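Local coordinates for cell wall surface anchor family protein (Streptococcus agalactiae, PDB 3PHS) that serves as the minor pilin GBS52 of the bacterial pilus, with an IgG-like domain that mediates adhesion to lung epithelial cells, at residues I17-A22 and P129-S134. Numbering follows the deposited sequence.
Sequences IVHLEA and PKIIWS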
loop_
_atom_site.group_PDB
_atom_site.type_symbol
_atom_site.label_atom_id
_atom_site.label_comp_id
_atom_site.label_asym_id
_atom_site.label_seq_id
_atom_site.Cartn_x
_atom_site.Cartn_y
_atom_site.Cartn_z
ATOM N N ILE A 17 -11.853 -10.628 14.833
ATOM C CA ILE A 17 -10.606 -10.268 14.156
ATOM C C ILE A 17 -9.953 -9.242 15.046
ATOM O O ILE A 17 -10.574 -8.234 15.363
ATOM C CB ILE A 17 -10.872 -9.616 12.746
ATOM C CG1 ILE A 17 -11.687 -10.523 11.798
ATOM C CG2 ILE A 17 -9.576 -9.148 12.087
ATOM C CD1 ILE A 17 -11.496 -11.946 11.922
ATOM N N VAL A 18 -8.708 -9.490 15.455
ATOM C CA VAL A 18 -8.010 -8.575 16.365
ATOM C C VAL A 18 -6.886 -7.901 15.604
ATOM O O VAL A 18 -5.919 -8.551 15.194
ATOM C CB VAL A 18 -7.460 -9.305 17.631
ATOM C CG1 VAL A 18 -6.984 -8.306 18.709
ATOM C CG2 VAL A 18 -8.529 -10.214 18.240
ATOM N N HIS A 19 -7.026 -6.589 15.405
ATOM C CA HIS A 19 -6.063 -5.824 14.622
ATOM C C HIS A 19 -5.052 -5.111 15.535
ATOM O O HIS A 19 -5.388 -4.108 16.153
ATOM C CB HIS A 19 -6.824 -4.804 13.748
ATOM C CG HIS A 19 -5.950 -4.066 12.780
ATOM N ND1 HIS A 19 -6.039 -4.234 11.415
ATOM C CD2 HIS A 19 -4.978 -3.141 12.982
ATOM C CE1 HIS A 19 -5.138 -3.472 10.818
ATOM N NE2 HIS A 19 -4.485 -2.792 11.745
ATOM N N LEU A 20 -3.829 -5.649 15.618
ATOM C CA LEU A 20 -2.767 -5.124 16.492
ATOM C C LEU A 20 -1.556 -4.736 15.673
ATOM O O LEU A 20 -1.119 -5.493 14.798
ATOM C CB LEU A 20 -2.331 -6.172 17.536
ATOM C CG LEU A 20 -3.458 -6.746 18.410
ATOM C CD1 LEU A 20 -2.937 -7.829 19.360
ATOM C CD2 LEU A 20 -4.137 -5.608 19.187
ATOM N N GLU A 21 -1.011 -3.556 15.951
ATOM C CA GLU A 21 0.279 -3.200 15.398
ATOM C C GLU A 21 1.330 -3.667 16.402
ATOM O O GLU A 21 1.429 -3.126 17.503
ATOM C CB GLU A 21 0.375 -1.686 15.112
ATOM C CG GLU A 21 -0.470 -1.288 13.889
ATOM C CD GLU A 21 -0.433 0.201 13.557
ATOM O OE1 GLU A 21 0.119 1.009 14.343
ATOM O OE2 GLU A 21 -1.006 0.550 12.508
ATOM N N ALA A 22 2.083 -4.682 16.007
ATOM C CA ALA A 22 3.060 -5.325 16.875
ATOM C C ALA A 22 4.443 -5.201 16.254
ATOM O O ALA A 22 4.568 -5.013 15.042
ATOM C CB ALA A 22 2.690 -6.810 17.075
ATOM N N PRO A 129 -4.842 -10.920 12.088
ATOM C CA PRO A 129 -4.250 -10.815 10.744
ATOM C C PRO A 129 -2.811 -10.308 10.831
ATOM O O PRO A 129 -2.457 -9.626 11.795
ATOM C CB PRO A 129 -5.151 -9.793 10.035
ATOM C CG PRO A 129 -6.477 -9.902 10.758
ATOM C CD PRO A 129 -6.072 -10.107 12.202
ATOM N N LYS A 130 -1.995 -10.655 9.840
ATOM C CA LYS A 130 -0.597 -10.198 9.776
ATOM C C LYS A 130 -0.603 -8.784 9.233
ATOM O O LYS A 130 -1.120 -8.531 8.142
ATOM C CB LYS A 130 0.234 -11.119 8.879
ATOM C CG LYS A 130 0.243 -12.561 9.385
ATOM C CD LYS A 130 1.012 -13.511 8.456
ATOM C CE LYS A 130 0.766 -14.966 8.866
ATOM N NZ LYS A 130 1.138 -15.908 7.763
ATOM N N ILE A 131 -0.088 -7.858 10.032
ATOM C CA ILE A 131 -0.259 -6.452 9.745
ATOM C C ILE A 131 1.107 -5.800 9.666
ATOM O O ILE A 131 1.922 -5.964 10.562
ATOM C CB ILE A 131 -1.130 -5.772 10.834
ATOM C CG1 ILE A 131 -2.585 -6.259 10.721
ATOM C CG2 ILE A 131 -1.120 -4.223 10.698
ATOM C CD1 ILE A 131 -3.298 -6.235 12.061
ATOM N N ILE A 132 1.347 -5.069 8.585
ATOM C CA ILE A 132 2.589 -4.313 8.475
ATOM C C ILE A 132 2.283 -2.830 8.627
ATOM O O ILE A 132 1.243 -2.343 8.162
ATOM C CB ILE A 132 3.428 -4.623 7.192
ATOM C CG1 ILE A 132 2.647 -4.300 5.921
ATOM C CG2 ILE A 132 3.958 -6.091 7.207
ATOM C CD1 ILE A 132 3.549 -4.133 4.673
ATOM N N TRP A 133 3.188 -2.121 9.291
ATOM C CA TRP A 133 2.940 -0.725 9.660
ATOM C C TRP A 133 4.207 0.118 9.772
ATOM O O TRP A 133 4.109 1.321 9.703
ATOM C CB TRP A 133 2.171 -0.653 10.994
ATOM C CG TRP A 133 2.900 -1.318 12.117
ATOM C CD1 TRP A 133 2.797 -2.628 12.498
ATOM C CD2 TRP A 133 3.864 -0.717 12.985
ATOM N NE1 TRP A 133 3.636 -2.873 13.566
ATOM C CE2 TRP A 133 4.299 -1.715 13.884
ATOM C CE3 TRP A 133 4.405 0.574 13.094
ATOM C CZ2 TRP A 133 5.251 -1.462 14.887
ATOM C CZ3 TRP A 133 5.361 0.818 14.101
ATOM C CH2 TRP A 133 5.765 -0.189 14.970
ATOM N N SER A 134 5.369 -0.513 9.966
ATOM C CA SER A 134 6.637 0.221 10.190
ATOM C C SER A 134 7.023 1.036 8.958
ATOM O O SER A 134 6.965 0.536 7.823
ATOM C CB SER A 134 7.757 -0.772 10.537
ATOM O OG SER A 134 7.602 -1.240 11.873
HETATM O O HOH W 1 -3.322 -8.737 14.421
HETATM O O HOH W 2 1.592 -5.888 13.190
#
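Ile-131 and His-19 meet because Ile-131 points at 17-22 and the ring of His-19 bends round to meet it: chi1 of Ile-131 (-70°) sets CG1 anti to its carbonyl carbon and an extended chi2 carries CD1 forward, while His-19, with CG anti to the backbone N, turns a ring face to receive it. Ile-131 CD1 sits 3.4 Å from the centroid of the His-19 ring, almost on the normal, a CH-pi contact for which a slim branched side chain is well suited. Histidine suits the place because its flat face takes the methyl while ND1, at the edge, is hydrogen-bonded to Tyr-47 OH, which should help fix the ring's rotation. Nearer the start of both segments, Ile-17 CG2 presses on Pro-129 CG at 3.5 Å, a tight fit of methyl against pyrrolidine ring. Proline, lacking an N-H, can place its CD 3.4 Å from Val-18 O without asking for a bond.

Strand 13-21 pairs in parallel with strand 125-127; past that pairing 129-134 runs on as the linker to strand 135-146, joining two beta-sandwich domains, consistent with this pilin's Ig-like and IgG-rev folds. Here water replaces direct backbone bonds: one molecule donates to Val-18 O and Pro-129 O, and a second donates to Leu-20 O and Ile-131 O while accepting from Ala-22 N.

At the far end Trp-133 holds CG between its backbone N and carbonyl carbon (chi1 59°), which brings a face of the indole under Glu-21 CB, 3.8 Å from the centroid of the five-membered ring of Trp-133. The extended chain carries the carboxylate on, nearly parallel to the indole; two methylenes and a flat end suit this surface. Tryptophan suits its place because its indole N-H reaches a backbone carbonyl: Trp-133 NE1 donates to Ala-22 O (2.8 Å, 157° at the hydrogen) from above the carbonyl plane.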